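Local structure of OBody AM2EP06 (Pyrobaculum aerophilum, 4GN4) at residues A[12-16]-A[93-97]. The protein is an engineered OB-fold binding protein (OBody) that probably recognises a partner protein through a scaffold related to nucleic acid binding domains. Sequence-based numbering, arbitrary orientation.
Sequences EITPN and TGVEI
Val-95 meets the 12-16 loop with both of its methyl groups. CG1 presses on the backbone at the Thr-14 to Pro-15 peptide, 3.2 Å from Thr-14 C, a tight approach, and it also meets the proline ring at CD. CG2 goes to Ile-13 instead, lying 3.8 Å from Ile-13 CG2 and near the carbonyl oxygen of the same residue. This split follows from chi1 of -68°, which sets CG1 anti to the carbonyl carbon and CG2 between the backbone N and that carbon. The side chain of Val-95 crosses those of Ile-13 and Pro-15 at roughly right angles. At the edge of the contact, Pro-15 CG sits 3.5 Å from Thr-93 O. No direct hydrogen bond joins the segments; one water bridges them, donating to Ile-13 O (2.7 Å) and to Thr-93 O (2.8 Å). In the OB-fold, the contact brings the loop preceding strand 21-33 against the start of strand 95-99; the chain direction of 13-15 lies 107° from that of 93-97. Cutting Val-95 back to an alanine removes CG1 and CG2, which is likely to open a gap beside Ile-13 and the Thr-14 to Pro-15 peptide. Further in, Ile-13 CG2 approaches Ile-97 CG1 more loosely, at 4.5 Å, and both isoleucines pack on Val-22 and Val-24. Backbone hydrogen bonding between Glu-96 and Glu-84 joins strands 95-99 and 76-85, and Gly-94 with Ser-86 extends it one residue beyond each.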
ATOM      1  N   GLU A  12       9.430 -18.093  10.548  1.00 28.19           N
ATOM      2  CA  GLU A  12      10.019 -19.119   9.641  1.00 28.12           C
ATOM      3  C   GLU A  12       9.720 -18.712   8.207  1.00 26.57           C
ATOM      4  O   GLU A  12      10.206 -19.401   7.303  1.00 27.39           O
ATOM      5  CB  GLU A  12       9.425 -20.510   9.902  1.00 28.38           C
ATOM      6  CG  GLU A  12       9.831 -21.008  11.259  1.00 31.06           C
ATOM      7  CD  GLU A  12       9.223 -22.315  11.587  1.00 33.52           C
ATOM      8  OE1 GLU A  12       8.025 -22.505  11.408  1.00 32.64           O
ATOM      9  OE2 GLU A  12       9.963 -23.176  12.053  1.00 42.38           O
ATOM     10  N   ILE A  13       8.929 -17.632   8.004  1.00 24.96           N
ATOM     11  CA  ILE A  13       8.590 -17.206   6.619  1.00 24.26           C
ATOM     12  C   ILE A  13       9.793 -16.406   6.112  1.00 26.81           C
ATOM     13  O   ILE A  13      10.041 -15.272   6.551  1.00 26.65           O
ATOM     14  CB  ILE A  13       7.241 -16.392   6.510  1.00 24.29           C
ATOM     15  CG1 ILE A  13       6.018 -17.181   7.084  1.00 23.33           C
ATOM     16  CG2 ILE A  13       6.979 -16.031   5.010  1.00 21.51           C
ATOM     17  CD1 ILE A  13       5.754 -18.583   6.480  1.00 22.83           C
ATOM     18  N   THR A  14      10.578 -17.018   5.232  1.00 28.05           N
ATOM     19  CA  THR A  14      11.842 -16.413   4.741  1.00 27.83           C
ATOM     20  C   THR A  14      11.822 -16.402   3.208  1.00 27.62           C
ATOM     21  O   THR A  14      11.064 -17.112   2.583  1.00 25.96           O
ATOM     22  CB  THR A  14      13.080 -17.267   5.186  1.00 30.68           C
ATOM     23  OG1 THR A  14      12.984 -18.539   4.512  1.00 30.39           O
ATOM     24  CG2 THR A  14      13.098 -17.444   6.757  1.00 32.67           C
ATOM     25  N   PRO A  15      12.714 -15.611   2.584  1.00 29.02           N
ATOM     26  CA  PRO A  15      12.713 -15.538   1.122  1.00 29.53           C
ATOM     27  C   PRO A  15      12.931 -16.906   0.475  1.00 31.57           C
ATOM     28  O   PRO A  15      12.512 -17.136  -0.682  1.00 32.65           O
ATOM     29  CB  PRO A  15      13.872 -14.565   0.815  1.00 31.88           C
ATOM     30  CG  PRO A  15      13.964 -13.705   2.108  1.00 33.69           C
ATOM     31  CD  PRO A  15      13.636 -14.655   3.236  1.00 28.51           C
ATOM     32  N   ASN A  16      13.532 -17.839   1.228  1.00 31.38           N
ATOM     33  CA  ASN A  16      13.877 -19.168   0.670  1.00 33.15           C
ATOM     34  C   ASN A  16      12.621 -20.037   0.495  1.00 32.69           C
ATOM     35  O   ASN A  16      12.660 -21.060  -0.201  1.00 33.32           O
ATOM     36  CB  ASN A  16      14.875 -19.932   1.549  1.00 34.10           C
ATOM     37  CG  ASN A  16      15.543 -21.026   0.789  1.00 39.33           C
ATOM     38  OD1 ASN A  16      15.955 -20.814  -0.373  1.00 40.93           O
ATOM     39  ND2 ASN A  16      15.698 -22.202   1.407  1.00 39.64           N
ATOM     40  N   THR A  93      13.853  -8.495   6.383  1.00 52.53           N
ATOM     41  CA  THR A  93      13.122  -9.816   6.257  1.00 49.67           C
ATOM     42  C   THR A  93      12.688 -10.270   4.841  1.00 45.90           C
ATOM     43  O   THR A  93      12.779 -11.477   4.512  1.00 45.52           O
ATOM     44  CB  THR A  93      11.826  -9.853   7.112  1.00 47.29           C
ATOM     45  OG1 THR A  93      10.891  -8.886   6.574  1.00 50.68           O
ATOM     46  CG2 THR A  93      12.116  -9.586   8.603  1.00 51.35           C
ATOM     47  N   GLY A  94      12.190  -9.329   4.025  1.00 42.68           N
ATOM     48  CA  GLY A  94      12.110  -9.554   2.577  1.00 38.88           C
ATOM     49  C   GLY A  94      11.038 -10.546   2.166  1.00 34.61           C
ATOM     50  O   GLY A  94      11.226 -11.234   1.183  1.00 35.56           O
ATOM     51  N   VAL A  95       9.899 -10.613   2.841  1.00 28.81           N
ATOM     52  CA  VAL A  95       8.836 -11.546   2.375  1.00 26.55           C
ATOM     53  C   VAL A  95       7.430 -10.899   2.518  1.00 26.28           C
ATOM     54  O   VAL A  95       7.190 -10.016   3.360  1.00 25.10           O
ATOM     55  CB  VAL A  95       8.821 -12.900   3.174  1.00 27.07           C
ATOM     56  CG1 VAL A  95      10.006 -13.742   2.933  1.00 29.42           C
ATOM     57  CG2 VAL A  95       8.634 -12.572   4.715  1.00 25.43           C
ATOM     58  N   GLU A  96       6.540 -11.343   1.661  1.00 24.66           N
ATOM     59  CA  GLU A  96       5.107 -11.109   1.814  1.00 26.10           C
ATOM     60  C   GLU A  96       4.353 -12.388   1.473  1.00 25.84           C
ATOM     61  O   GLU A  96       4.949 -13.358   0.953  1.00 27.15           O
ATOM     62  CB  GLU A  96       4.632  -9.875   0.996  1.00 27.19           C
ATOM     63  CG  GLU A  96       5.332  -9.764  -0.258  1.00 32.36           C
ATOM     64  CD  GLU A  96       5.205  -8.434  -1.068  1.00 33.84           C
ATOM     65  OE1 GLU A  96       5.563  -7.279  -0.706  1.00 33.38           O
ATOM     66  OE2 GLU A  96       4.923  -8.658  -2.233  1.00 29.79           O
ATOM     67  N   ILE A  97       3.068 -12.419   1.788  1.00 23.68           N
ATOM     68  CA  ILE A  97       2.248 -13.568   1.528  1.00 24.73           C
ATOM     69  C   ILE A  97       1.070 -13.056   0.689  1.00 26.23           C
ATOM     70  O   ILE A  97       0.406 -12.078   1.018  1.00 26.09           O
ATOM     71  CB  ILE A  97       1.739 -14.221   2.810  1.00 24.76           C
ATOM     72  CG1 ILE A  97       2.900 -14.906   3.535  1.00 22.96           C
ATOM     73  CG2 ILE A  97       0.613 -15.265   2.438  1.00 25.84           C
ATOM     74  CD1 ILE A  97       2.419 -15.516   4.925  1.00 24.83           C
TER
HETATM   75  O   HOH W   1      12.194 -13.591   6.251  0.78 26.65           O